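Local coordinates for protein 2,4-dihydroxyhept-2-ene-1,7-dioic acid aldolase (Kordia algicida OT-1, PDB 6BDE) that binds heme and probably serves as a nitric oxide/oxygen sensor of the H-NOX family, here with unliganded iron(II), at residues D80-L85 and R108-D113; A87-P92 and N101-E106; E94-I99 and G145-T150. The protein carries 1 engineered substitution. All blocks are in the same frame, centred on the assembly; numbering follows the deposited sequence.

Interaction 1 (D80-L85 and R108-D113); sequences DSYPGL and RKIYPD. With HEM (protoporphyrin IX containing Fe), chain B.
Tyr-82 and Ile-110 meet beside the rim of the heme. The two side chains point at one another from their segments. CE2 of Tyr-82 lies 3.6 Å from CD1 of Ile-110. The other branch of the isoleucine is used too: its CG2 sits 3.7 Å from OH of Tyr-82. Another part of the same ring serves the heme, with CD1 of Tyr-82 3.8 Å from the heme methyl CMB. Both the methyl and the isoleucine approach the ring obliquely.

The hydroxyl of Tyr-82 stays 3.9 Å from OH of Tyr-111. A water joins them instead. It is 3.0 Å from OH of Tyr-111 and makes a weak bond of 3.4 Å to OH of Tyr-82. The ring of Tyr-111 passes near a second heme methyl, with CE2 of Tyr-111 4.0 Å from CMA. Ile-110 CG2 lies over one face of this ring, offset toward its rim.

The CG of Tyr-82 is opposite its own carbonyl carbon (chi1 -47°), which sends the ring across the gap to Ile-110. With an alanine here, Ile-110 CD1 and the heme methyl CMB would probably lose their shared aromatic neighbour, and the water its weak second bond.

Farther out, Tyr-82 sits at the N-cap of helix 83-87, just after helix 63-81. Tyr-111 is the first residue to leave helical geometry after helix 99-110. It also touches Lys-2, a heme-binding residue. Leu-85, in helix 83-87, puts CD2 3.4 Å from CBB of a heme vinyl group. Together these side chains form a partly exposed wall of the heme pocket in an H-NOX domain.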
loop_
_atom_site.group_PDB
_atom_site.type_symbol
_atom_site.label_atom_id
_atom_site.label_comp_id
_atom_site.label_asym_id
_atom_site.label_seq_id
_atom_site.Cartn_x
_atom_site.Cartn_y
_atom_site.Cartn_z
ATOM N N ASP A 80 13.056 -1.897 6.747
ATOM C CA ASP A 80 14.347 -2.565 6.658
ATOM C C ASP A 80 15.182 -2.122 5.464
ATOM O O ASP A 80 16.380 -2.424 5.421
ATOM C CB ASP A 80 14.145 -4.082 6.599
ATOM C CG ASP A 80 13.193 -4.585 7.672
ATOM O OD1 ASP A 80 13.036 -3.895 8.701
ATOM O OD2 ASP A 80 12.599 -5.668 7.485
ATOM N N SER A 81 14.590 -1.424 4.499
ATOM C CA SER A 81 15.320 -1.016 3.305
ATOM C C SER A 81 15.627 0.472 3.268
ATOM O O SER A 81 16.650 0.868 2.699
ATOM C CB SER A 81 14.538 -1.399 2.045
ATOM O OG SER A 81 14.560 -2.800 1.856
ATOM N N TYR A 82 14.783 1.306 3.865
ATOM C CA TYR A 82 15.009 2.749 3.903
ATOM C C TYR A 82 14.757 3.290 5.306
ATOM O O TYR A 82 13.839 4.084 5.522
ATOM C CB TYR A 82 14.125 3.442 2.869
ATOM C CG TYR A 82 14.133 2.790 1.500
ATOM C CD1 TYR A 82 13.235 1.778 1.174
ATOM C CD2 TYR A 82 15.062 3.174 0.541
ATOM C CE1 TYR A 82 13.244 1.193 -0.083
ATOM C CE2 TYR A 82 15.082 2.590 -0.714
ATOM C CZ TYR A 82 14.173 1.602 -1.022
ATOM O OH TYR A 82 14.197 1.025 -2.274
ATOM N N PRO A 83 15.565 2.899 6.295
ATOM C CA PRO A 83 15.351 3.439 7.648
ATOM C C PRO A 83 15.724 4.905 7.781
ATOM O O PRO A 83 15.137 5.608 8.613
ATOM C CB PRO A 83 16.240 2.554 8.528
ATOM C CG PRO A 83 17.326 2.131 7.622
ATOM C CD PRO A 83 16.729 1.998 6.249
ATOM N N GLY A 84 16.690 5.386 6.997
ATOM C CA GLY A 84 17.053 6.792 7.069
ATOM C C GLY A 84 15.949 7.706 6.571
ATOM O O GLY A 84 15.706 8.772 7.143
ATOM N N LEU A 85 15.267 7.305 5.496
ATOM C CA LEU A 85 14.132 8.084 5.014
ATOM C C LEU A 85 12.992 8.072 6.026
ATOM O O LEU A 85 12.291 9.077 6.193
ATOM C CB LEU A 85 13.668 7.544 3.660
ATOM C CG LEU A 85 12.504 8.245 2.954
ATOM C CD1 LEU A 85 12.917 9.628 2.484
ATOM C CD2 LEU A 85 12.021 7.410 1.779
ATOM N N ARG A 108 10.811 8.049 -6.920
ATOM C CA ARG A 108 11.035 8.219 -8.352
ATOM C C ARG A 108 12.521 8.274 -8.681
ATOM O O ARG A 108 12.924 7.913 -9.794
ATOM C CB ARG A 108 10.321 9.477 -8.852
ATOM C CG ARG A 108 10.263 9.591 -10.368
ATOM C CD ARG A 108 9.136 10.503 -10.822
ATOM N NE ARG A 108 7.819 9.945 -10.531
ATOM C CZ ARG A 108 7.335 8.840 -11.091
ATOM N NH1 ARG A 108 8.062 8.169 -11.972
ATOM N NH2 ARG A 108 6.124 8.406 -10.769
ATOM N N LYS A 109 13.347 8.713 -7.729
ATOM C CA LYS A 109 14.792 8.647 -7.917
ATOM C C LYS A 109 15.292 7.210 -7.813
ATOM O O LYS A 109 16.179 6.795 -8.568
ATOM C CB LYS A 109 15.499 9.531 -6.890
ATOM C CG LYS A 109 15.059 10.987 -6.906
ATOM C CD LYS A 109 15.866 11.807 -5.909
ATOM C CE LYS A 109 15.154 13.097 -5.548
ATOM N NZ LYS A 109 16.036 14.042 -4.809
ATOM N N ILE A 110 14.747 6.438 -6.870
ATOM C CA ILE A 110 15.087 5.019 -6.781
ATOM C C ILE A 110 14.687 4.312 -8.069
ATOM O O ILE A 110 15.525 3.751 -8.785
ATOM C CB ILE A 110 14.407 4.371 -5.562
ATOM C CG1 ILE A 110 14.672 5.179 -4.288
ATOM C CG2 ILE A 110 14.871 2.929 -5.395
ATOM C CD1 ILE A 110 13.734 4.822 -3.151
ATOM N N TYR A 111 13.397 4.351 -8.389
ATOM C CA TYR A 111 12.852 3.705 -9.583
ATOM C C TYR A 111 12.327 4.778 -10.525
ATOM O O TYR A 111 11.192 5.257 -10.352
ATOM C CB TYR A 111 11.741 2.724 -9.209
ATOM C CG TYR A 111 12.155 1.689 -8.180
ATOM C CD1 TYR A 111 13.057 0.684 -8.502
ATOM C CD2 TYR A 111 11.648 1.723 -6.887
ATOM C CE1 TYR A 111 13.442 -0.260 -7.569
ATOM C CE2 TYR A 111 12.028 0.783 -5.945
ATOM C CZ TYR A 111 12.926 -0.206 -6.292
ATOM O OH TYR A 111 13.308 -1.145 -5.361
ATOM N N PRO A 112 13.108 5.201 -11.522
ATOM C CA PRO A 112 12.598 6.201 -12.476
ATOM C C PRO A 112 11.379 5.730 -13.243
ATOM O O PRO A 112 10.598 6.568 -13.708
ATOM C CB PRO A 112 13.794 6.446 -13.408
ATOM C CG PRO A 112 14.686 5.254 -13.219
ATOM C CD PRO A 112 14.508 4.838 -11.794
ATOM N N ASP A 113 11.184 4.422 -13.381
ATOM C CA ASP A 113 10.009 3.867 -14.034
ATOM C C ASP A 113 8.857 3.624 -13.067
ATOM O O ASP A 113 7.908 2.916 -13.418
ATOM C CB ASP A 113 10.368 2.559 -14.743
ATOM C CG ASP A 113 11.337 2.762 -15.889
ATOM O OD1 ASP A 113 11.458 3.908 -16.372
ATOM O OD2 ASP A 113 11.981 1.777 -16.305
HETATM C CHA HEM B . 3.368 2.323 -4.826
HETATM C CHB HEM B . 8.084 3.076 -2.241
HETATM C CHC HEM B . 5.431 5.540 1.915
HETATM C CHD HEM B . 0.673 4.564 -0.562
HETATM C C1A HEM B . 4.898 2.502 -4.097
HETATM C C2A HEM B . 5.822 1.697 -4.804
HETATM C C3A HEM B . 6.979 1.888 -4.164
HETATM C C4A HEM B . 6.664 2.783 -3.123
HETATM C CMA HEM B . 8.340 1.277 -4.494
HETATM C CAA HEM B . 5.568 0.831 -6.037
HETATM C CBA HEM B . 5.780 1.704 -7.278
HETATM C CGA HEM B . 5.679 0.883 -8.560
HETATM O O1A HEM B . 6.019 1.395 -9.660
HETATM O O2A HEM B . 5.259 -0.303 -8.524
HETATM C C1B HEM B . 7.534 3.799 -0.858
HETATM C C2B HEM B . 8.495 3.944 0.338
HETATM C C3B HEM B . 7.748 4.585 1.369
HETATM C C4B HEM B . 6.388 4.806 0.772
HETATM C CMB HEM B . 9.957 3.500 0.393
HETATM C CAB HEM B . 8.210 4.986 2.766
HETATM C CBB HEM B . 9.247 5.782 2.927
HETATM C C1C HEM B . 3.861 5.275 1.284
HETATM C C2C HEM B . 2.884 5.487 2.281
HETATM C C3C HEM B . 1.715 5.245 1.664
HETATM C C4C HEM B . 2.069 4.911 0.343
HETATM C CMC HEM B . 3.105 5.903 3.733
HETATM C CAC HEM B . 0.312 5.327 2.256
HETATM C CBC HEM B . -0.448 6.366 1.987
HETATM C C1D HEM B . 1.308 3.822 -1.923
HETATM C C2D HEM B . 0.192 3.140 -2.679
HETATM C C3D HEM B . 0.829 2.539 -3.799
HETATM C C4D HEM B . 2.330 2.881 -3.675
HETATM C CMD HEM B . -1.295 3.112 -2.338
HETATM C CAD HEM B . 0.153 1.724 -4.901
HETATM C CBD HEM B . 0.297 2.407 -6.257
HETATM C CGD HEM B . -0.967 3.208 -6.547
HETATM O O1D HEM B . -1.798 3.415 -5.624
HETATM O O2D HEM B . -1.168 3.663 -7.703
HETATM N NA HEM B . 5.329 3.184 -2.954
HETATM N NB HEM B . 6.097 4.289 -0.591
HETATM N NC HEM B . 3.434 4.839 0.025
HETATM N ND HEM B . 2.709 3.667 -2.403
HETATM FE FE HEM B . 4.419 4.485 -1.701
HETATM O O HOH W 1 12.500 -1.904 -2.540
#

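Interaction 2 (A87-P92 and N101-E106); sequences ATYKDP and NHIHVE. With HEM (protoporphyrin IX containing Fe), chain B.
His-102 and Tyr-89 carry this contact, one reaching from the helix and the other from the loop. The CG of His-102 stands opposite the backbone N (chi1 178°), and the imidazole extends from helix 99-110 toward the loop. Its ND1 faces OH of Tyr-89 near the plane of the ring. The modelled separation of ND1 and OH is 2.3 Å. This is implausibly short, so the detail is doubtful. It is consistent with a short hydrogen bond whose proton cannot be placed. The two rings meet rim to rim, with their planes at 56°. CE1 of His-102 is also 4.2 Å from CG2 of Thr-88, and that methyl covers the centre of one face of the tyrosine ring.

Ile-103 comes next and faces two ways. Its CG1 lies 3.8 Å from OH of Tyr-89. Its CG2 reaches the porphyrin, 3.6 Å from heme C4B. His-104 follows as the axial ligand, with NE2 2.0 Å from the heme iron. Glu-106 closes the turn, its N bonded to the carbonyl O of His-102.

On the loop side, Lys-90 NZ folds back to the carbonyl O of Ala-87 at 2.6 Å. Asp-91 OD2 caps the N of Glu-94.

The chemistry is thus split between neighbours. A polar tyrosine-histidine pair probably ties the loop to the helix two residues before the iron ligand, while apolar Ile-103 bridges that tyrosine and the porphyrin.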
loop_
_atom_site.group_PDB
_atom_site.type_symbol
_atom_site.label_atom_id
_atom_site.label_comp_id
_atom_site.label_asym_id
_atom_site.label_seq_id
_atom_site.Cartn_x
_atom_site.Cartn_y
_atom_site.Cartn_z
ATOM N N ALA A 87 13.434 7.649 9.352
ATOM C CA ALA A 87 13.909 8.399 10.508
ATOM C C ALA A 87 13.846 9.907 10.302
ATOM O O ALA A 87 14.036 10.654 11.267
ATOM C CB ALA A 87 15.341 7.987 10.852
ATOM N N THR A 88 13.596 10.366 9.074
ATOM C CA THR A 88 13.427 11.795 8.832
ATOM C C THR A 88 12.241 12.353 9.610
ATOM O O THR A 88 12.279 13.500 10.070
ATOM C CB THR A 88 13.263 12.046 7.328
ATOM O OG1 THR A 88 14.550 12.045 6.699
ATOM C CG2 THR A 88 12.570 13.376 7.050
ATOM N N TYR A 89 11.202 11.547 9.804
ATOM C CA TYR A 89 9.959 12.004 10.404
ATOM C C TYR A 89 9.858 11.570 11.862
ATOM O O TYR A 89 10.361 10.515 12.256
ATOM C CB TYR A 89 8.761 11.475 9.616
ATOM C CG TYR A 89 8.783 11.914 8.173
ATOM C CD1 TYR A 89 8.303 13.161 7.803
ATOM C CD2 TYR A 89 9.309 11.092 7.186
ATOM C CE1 TYR A 89 8.331 13.573 6.488
ATOM C CE2 TYR A 89 9.343 11.496 5.866
ATOM C CZ TYR A 89 8.851 12.737 5.524
ATOM O OH TYR A 89 8.884 13.142 4.210
ATOM N N LYS A 90 9.202 12.411 12.660
ATOM C CA LYS A 90 8.946 12.130 14.064
ATOM C C LYS A 90 7.461 12.092 14.390
ATOM O O LYS A 90 7.099 11.819 15.541
ATOM C CB LYS A 90 9.635 13.174 14.957
ATOM C CG LYS A 90 11.112 12.913 15.231
ATOM C CD LYS A 90 11.983 13.273 14.037
ATOM C CE LYS A 90 13.390 12.722 14.196
ATOM N NZ LYS A 90 14.126 12.710 12.903
ATOM N N ASP A 91 6.591 12.357 13.413
ATOM C CA ASP A 91 5.157 12.436 13.628
ATOM C C ASP A 91 4.455 11.727 12.475
ATOM O O ASP A 91 4.832 11.929 11.306
ATOM C CB ASP A 91 4.698 13.894 13.728
ATOM C CG ASP A 91 3.205 14.024 13.930
ATOM O OD1 ASP A 91 2.748 13.922 15.088
ATOM O OD2 ASP A 91 2.487 14.235 12.930
ATOM N N PRO A 92 3.445 10.898 12.756
ATOM C CA PRO A 92 2.786 10.163 11.665
ATOM C C PRO A 92 1.974 11.051 10.739
ATOM O O PRO A 92 1.901 10.765 9.538
ATOM C CB PRO A 92 1.896 9.157 12.408
ATOM C CG PRO A 92 1.631 9.801 13.728
ATOM C CD PRO A 92 2.878 10.565 14.075
ATOM N N ASN A 101 5.126 15.178 -1.793
ATOM C CA ASN A 101 6.179 16.139 -2.091
ATOM C C ASN A 101 7.547 15.744 -1.545
ATOM O O ASN A 101 8.506 16.503 -1.723
ATOM C CB ASN A 101 5.791 17.532 -1.573
ATOM C CG ASN A 101 5.542 17.561 -0.074
ATOM O OD1 ASN A 101 5.837 16.605 0.643
ATOM N ND2 ASN A 101 4.992 18.671 0.406
ATOM N N HIS A 102 7.671 14.589 -0.892
ATOM C CA HIS A 102 8.987 14.142 -0.453
ATOM C C HIS A 102 9.190 12.645 -0.654
ATOM O O HIS A 102 10.093 12.235 -1.389
ATOM C CB HIS A 102 9.227 14.488 1.018
ATOM C CG HIS A 102 10.546 14.004 1.536
ATOM N ND1 HIS A 102 10.683 13.362 2.747
ATOM C CD2 HIS A 102 11.788 14.061 0.998
ATOM C CE1 HIS A 102 11.952 13.047 2.936
ATOM N NE2 HIS A 102 12.643 13.460 1.889
ATOM N N ILE A 103 8.364 11.828 0.005
ATOM C CA ILE A 103 8.600 10.384 0.029
ATOM C C ILE A 103 8.582 9.816 -1.385
ATOM O O ILE A 103 9.557 9.210 -1.844
ATOM C CB ILE A 103 7.572 9.682 0.931
ATOM C CG1 ILE A 103 7.839 10.014 2.400
ATOM C CG2 ILE A 103 7.613 8.178 0.709
ATOM C CD1 ILE A 103 6.724 9.597 3.332
ATOM N N HIS A 104 7.474 10.011 -2.101
ATOM C CA HIS A 104 7.371 9.471 -3.449
ATOM C C HIS A 104 8.208 10.243 -4.461
ATOM O O HIS A 104 8.410 9.750 -5.576
ATOM C CB HIS A 104 5.904 9.424 -3.883
ATOM C CG HIS A 104 5.166 8.227 -3.366
ATOM N ND1 HIS A 104 3.798 8.095 -3.455
ATOM C CD2 HIS A 104 5.613 7.107 -2.749
ATOM C CE1 HIS A 104 3.432 6.944 -2.916
ATOM N NE2 HIS A 104 4.515 6.325 -2.482
ATOM N N VAL A 105 8.706 11.430 -4.101
ATOM C CA VAL A 105 9.725 12.075 -4.921
ATOM C C VAL A 105 11.030 11.294 -4.846
ATOM O O VAL A 105 11.711 11.092 -5.858
ATOM C CB VAL A 105 9.914 13.541 -4.487
ATOM C CG1 VAL A 105 11.129 14.148 -5.175
ATOM C CG2 VAL A 105 8.664 14.354 -4.794
ATOM N N GLU A 106 11.392 10.831 -3.646
ATOM C CA GLU A 106 12.590 10.013 -3.494
ATOM C C GLU A 106 12.427 8.664 -4.180
ATOM O O GLU A 106 13.394 8.115 -4.721
ATOM C CB GLU A 106 12.907 9.822 -2.011
ATOM C CG GLU A 106 13.341 11.092 -1.301
ATOM C CD GLU A 106 14.525 11.752 -1.973
ATOM O OE1 GLU A 106 15.560 11.076 -2.155
ATOM O OE2 GLU A 106 14.423 12.947 -2.322
HETATM C CHA HEM B . 3.368 2.323 -4.826
HETATM C CHB HEM B . 8.084 3.076 -2.241
HETATM C CHC HEM B . 5.431 5.540 1.915
HETATM C CHD HEM B . 0.673 4.564 -0.562
HETATM C C1A HEM B . 4.898 2.502 -4.097
HETATM C C2A HEM B . 5.822 1.697 -4.804
HETATM C C3A HEM B . 6.979 1.888 -4.164
HETATM C C4A HEM B . 6.664 2.783 -3.123
HETATM C CMA HEM B . 8.340 1.277 -4.494
HETATM C CAA HEM B . 5.568 0.831 -6.037
HETATM C CBA HEM B . 5.780 1.704 -7.278
HETATM C CGA HEM B . 5.679 0.883 -8.560
HETATM O O1A HEM B . 6.019 1.395 -9.660
HETATM O O2A HEM B . 5.259 -0.303 -8.524
HETATM C C1B HEM B . 7.534 3.799 -0.858
HETATM C C2B HEM B . 8.495 3.944 0.338
HETATM C C3B HEM B . 7.748 4.585 1.369
HETATM C C4B HEM B . 6.388 4.806 0.772
HETATM C CMB HEM B . 9.957 3.500 0.393
HETATM C CAB HEM B . 8.210 4.986 2.766
HETATM C CBB HEM B . 9.247 5.782 2.927
HETATM C C1C HEM B . 3.861 5.275 1.284
HETATM C C2C HEM B . 2.884 5.487 2.281
HETATM C C3C HEM B . 1.715 5.245 1.664
HETATM C C4C HEM B . 2.069 4.911 0.343
HETATM C CMC HEM B . 3.105 5.903 3.733
HETATM C CAC HEM B . 0.312 5.327 2.256
HETATM C CBC HEM B . -0.448 6.366 1.987
HETATM C C1D HEM B . 1.308 3.822 -1.923
HETATM C C2D HEM B . 0.192 3.140 -2.679
HETATM C C3D HEM B . 0.829 2.539 -3.799
HETATM C C4D HEM B . 2.330 2.881 -3.675
HETATM C CMD HEM B . -1.295 3.112 -2.338
HETATM C CAD HEM B . 0.153 1.724 -4.901
HETATM C CBD HEM B . 0.297 2.407 -6.257
HETATM C CGD HEM B . -0.967 3.208 -6.547
HETATM O O1D HEM B . -1.798 3.415 -5.624
HETATM O O2D HEM B . -1.168 3.663 -7.703
HETATM N NA HEM B . 5.329 3.184 -2.954
HETATM N NB HEM B . 6.097 4.289 -0.591
HETATM N NC HEM B . 3.434 4.839 0.025
HETATM N ND HEM B . 2.709 3.667 -2.403
HETATM FE FE HEM B . 4.419 4.485 -1.701
#

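Interaction 3 (E94-I99 and G145-T150); sequences EMLASI and GLMNKT. With HEM (protoporphyrin IX containing Fe), chain B.
Met-147 and Leu-96 cross at an angle beside the vinyl and methyl groups of the heme. The chain of Met-147 can be followed outward. Its CB is 4.2 Å from CD1 of Leu-96. Its CG is nearer, 3.9 Å from that same methyl, and also meets CBC of a heme vinyl group. SD makes no close approach to either and carries the chain onward. Beyond CG the chain is extended (chi2 -179°, chi3 -177°), which brings CE past the leucine to 3.4 Å from CBC. Leu-96 is thus met by CB and CG, the vinyl group by CG and CE.

CD2 of Leu-96 sits between Met-147 CG, the heme methyl CMC and Thr-150, 3.9 Å from OG1 of Thr-150. The leucine and threonine run antiparallel alongside each other. CG2 of Thr-150 faces SD of Met-95 at 4.0 Å. The threonine hydroxyl is buried, but it gives a hydrogen bond of 2.7 Å from OG1 to the carbonyl O of Leu-146. Thr-150 N reaches this oxygen from the other face of its plane.

The heme touches both segments. CD1 of Ile-99 touches CBC, and CD1 of Leu-146 lies 3.4 Å from C4C, on the opposite side of the porphyrin from His-104.

The contact is buried between helix 92-96 and helix 140-153. Leu-96 and Met-147 also pack on strand 128-134. Leu-146 and Thr-150 lean on Phe-75 of helix 63-81, and Met-95 on Ile-103 of helix 99-110.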
loop_
_atom_site.group_PDB
_atom_site.type_symbol
_atom_site.label_atom_id
_atom_site.label_comp_id
_atom_site.label_asym_id
_atom_site.label_seq_id
_atom_site.Cartn_x
_atom_site.Cartn_y
_atom_site.Cartn_z
ATOM N N GLU A 94 2.639 14.238 9.953
ATOM C CA GLU A 94 3.570 14.976 9.104
ATOM C C GLU A 94 4.136 14.090 8.002
ATOM O O GLU A 94 4.331 14.545 6.868
ATOM C CB GLU A 94 4.697 15.564 9.952
ATOM C CG GLU A 94 5.456 16.695 9.276
ATOM C CD GLU A 94 4.613 17.946 9.114
ATOM O OE1 GLU A 94 4.142 18.484 10.138
ATOM O OE2 GLU A 94 4.423 18.390 7.963
ATOM N N MET A 95 4.406 12.821 8.314
ATOM C CA MET A 95 4.938 11.909 7.306
ATOM C C MET A 95 3.911 11.629 6.215
ATOM O O MET A 95 4.246 11.633 5.024
ATOM C CB MET A 95 5.394 10.607 7.964
ATOM C CG MET A 95 5.715 9.493 6.981
ATOM S SD MET A 95 6.546 8.087 7.745
ATOM C CE MET A 95 6.445 6.883 6.424
ATOM N N LEU A 96 2.655 11.387 6.599
ATOM C CA LEU A 96 1.619 11.118 5.608
ATOM C C LEU A 96 1.335 12.341 4.745
ATOM O O LEU A 96 1.029 12.200 3.555
ATOM C CB LEU A 96 0.342 10.638 6.299
ATOM C CG LEU A 96 0.433 9.286 7.011
ATOM C CD1 LEU A 96 -0.926 8.866 7.548
ATOM C CD2 LEU A 96 0.997 8.223 6.080
ATOM N N ALA A 97 1.435 13.542 5.314
ATOM C CA ALA A 97 1.302 14.755 4.517
ATOM C C ALA A 97 2.529 15.029 3.659
ATOM O O ALA A 97 2.529 16.007 2.903
ATOM C CB ALA A 97 1.023 15.954 5.424
ATOM N N SER A 98 3.564 14.196 3.757
ATOM C CA SER A 98 4.796 14.373 3.001
ATOM C C SER A 98 5.013 13.269 1.973
ATOM O O SER A 98 6.105 13.172 1.403
ATOM C CB SER A 98 5.990 14.443 3.953
ATOM O OG SER A 98 5.840 15.503 4.881
ATOM N N ILE A 99 4.003 12.434 1.726
ATOM C CA ILE A 99 4.144 11.361 0.746
ATOM C C ILE A 99 4.330 11.940 -0.651
ATOM O O ILE A 99 5.209 11.511 -1.408
ATOM C CB ILE A 99 2.929 10.419 0.803
ATOM C CG1 ILE A 99 2.818 9.766 2.181
ATOM C CG2 ILE A 99 3.017 9.360 -0.287
ATOM C CD1 ILE A 99 1.453 9.189 2.458
ATOM N N GLY A 145 -3.131 0.241 4.574
ATOM C CA GLY A 145 -2.276 -0.604 5.390
ATOM C C GLY A 145 -0.951 0.057 5.719
ATOM O O GLY A 145 -0.424 -0.105 6.823
ATOM N N LEU A 146 -0.396 0.811 4.768
ATOM C CA LEU A 146 0.823 1.564 5.043
ATOM C C LEU A 146 0.562 2.680 6.047
ATOM O O LEU A 146 1.419 2.981 6.887
ATOM C CB LEU A 146 1.396 2.130 3.743
ATOM C CG LEU A 146 2.030 1.121 2.782
ATOM C CD1 LEU A 146 2.176 1.716 1.393
ATOM C CD2 LEU A 146 3.378 0.659 3.308
ATOM N N MET A 147 -0.616 3.307 5.974
ATOM C CA MET A 147 -0.968 4.338 6.944
ATOM C C MET A 147 -1.144 3.747 8.337
ATOM O O MET A 147 -0.723 4.351 9.331
ATOM C CB MET A 147 -2.241 5.061 6.511
ATOM C CG MET A 147 -2.095 5.946 5.283
ATOM S SD MET A 147 -3.658 6.760 4.904
ATOM C CE MET A 147 -3.254 7.637 3.398
ATOM N N ASN A 148 -1.777 2.572 8.429
ATOM C CA ASN A 148 -1.945 1.909 9.719
ATOM C C ASN A 148 -0.602 1.694 10.405
ATOM O O ASN A 148 -0.443 1.982 11.597
ATOM C CB ASN A 148 -2.662 0.569 9.535
ATOM C CG ASN A 148 -4.144 0.728 9.262
ATOM O OD1 ASN A 148 -4.703 1.816 9.401
ATOM N ND2 ASN A 148 -4.792 -0.366 8.876
ATOM N N LYS A 149 0.380 1.186 9.659
ATOM C CA LYS A 149 1.691 0.907 10.229
ATOM C C LYS A 149 2.527 2.163 10.426
ATOM O O LYS A 149 3.467 2.143 11.228
ATOM C CB LYS A 149 2.444 -0.088 9.345
ATOM C CG LYS A 149 1.881 -1.498 9.400
ATOM C CD LYS A 149 1.988 -2.069 10.805
ATOM C CE LYS A 149 1.358 -3.448 10.893
ATOM N NZ LYS A 149 1.555 -4.060 12.236
ATOM N N THR A 150 2.213 3.248 9.714
ATOM C CA THR A 150 2.874 4.521 9.979
ATOM C C THR A 150 2.550 5.010 11.384
ATOM O O THR A 150 3.437 5.449 12.126
ATOM C CB THR A 150 2.454 5.560 8.937
ATOM O OG1 THR A 150 2.891 5.140 7.639
ATOM C CG2 THR A 150 3.063 6.920 9.259
HETATM C CHA HEM B . 3.368 2.323 -4.826
HETATM C CHB HEM B . 8.084 3.076 -2.241
HETATM C CHC HEM B . 5.431 5.540 1.915
HETATM C CHD HEM B . 0.673 4.564 -0.562
HETATM C C1A HEM B . 4.898 2.502 -4.097
HETATM C C2A HEM B . 5.822 1.697 -4.804
HETATM C C3A HEM B . 6.979 1.888 -4.164
HETATM C C4A HEM B . 6.664 2.783 -3.123
HETATM C CMA HEM B . 8.340 1.277 -4.494
HETATM C CAA HEM B . 5.568 0.831 -6.037
HETATM C CBA HEM B . 5.780 1.704 -7.278
HETATM C CGA HEM B . 5.679 0.883 -8.560
HETATM O O1A HEM B . 6.019 1.395 -9.660
HETATM O O2A HEM B . 5.259 -0.303 -8.524
HETATM C C1B HEM B . 7.534 3.799 -0.858
HETATM C C2B HEM B . 8.495 3.944 0.338
HETATM C C3B HEM B . 7.748 4.585 1.369
HETATM C C4B HEM B . 6.388 4.806 0.772
HETATM C CMB HEM B . 9.957 3.500 0.393
HETATM C CAB HEM B . 8.210 4.986 2.766
HETATM C CBB HEM B . 9.247 5.782 2.927
HETATM C C1C HEM B . 3.861 5.275 1.284
HETATM C C2C HEM B . 2.884 5.487 2.281
HETATM C C3C HEM B . 1.715 5.245 1.664
HETATM C C4C HEM B . 2.069 4.911 0.343
HETATM C CMC HEM B . 3.105 5.903 3.733
HETATM C CAC HEM B . 0.312 5.327 2.256
HETATM C CBC HEM B . -0.448 6.366 1.987
HETATM C C1D HEM B . 1.308 3.822 -1.923
HETATM C C2D HEM B . 0.192 3.140 -2.679
HETATM C C3D HEM B . 0.829 2.539 -3.799
HETATM C C4D HEM B . 2.330 2.881 -3.675
HETATM C CMD HEM B . -1.295 3.112 -2.338
HETATM C CAD HEM B . 0.153 1.724 -4.901
HETATM C CBD HEM B . 0.297 2.407 -6.257
HETATM C CGD HEM B . -0.967 3.208 -6.547
HETATM O O1D HEM B . -1.798 3.415 -5.624
HETATM O O2D HEM B . -1.168 3.663 -7.703
HETATM N NA HEM B . 5.329 3.184 -2.954
HETATM N NB HEM B . 6.097 4.289 -0.591
HETATM N NC HEM B . 3.434 4.839 0.025
HETATM N ND HEM B . 2.709 3.667 -2.403
HETATM FE FE HEM B . 4.419 4.485 -1.701
#

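Interaction 3 is the buried contact of the set, interaction 2 is partly buried and interaction 1 lies at the surface. All three touch the heme. Interactions 1 and 2 share helix 99-110, and Leu-85 CD1 joins them at 3.6 Å from His-102 CE1. Interactions 2 and 3 touch through Tyr-89, which packs on Met-95 and Ser-98, and through probable backbone hydrogen bonds from Ile-103 N to Ser-98 O and from His-104 N to Ile-99 O. Interactions 1 and 3 do not touch. The chemistry differs: apolar packing with a loosely held water between two hydroxyls at the surface, a very short, probably hydrogen-bonded tyrosine-histidine pair at mid-depth, and apolar packing across the core.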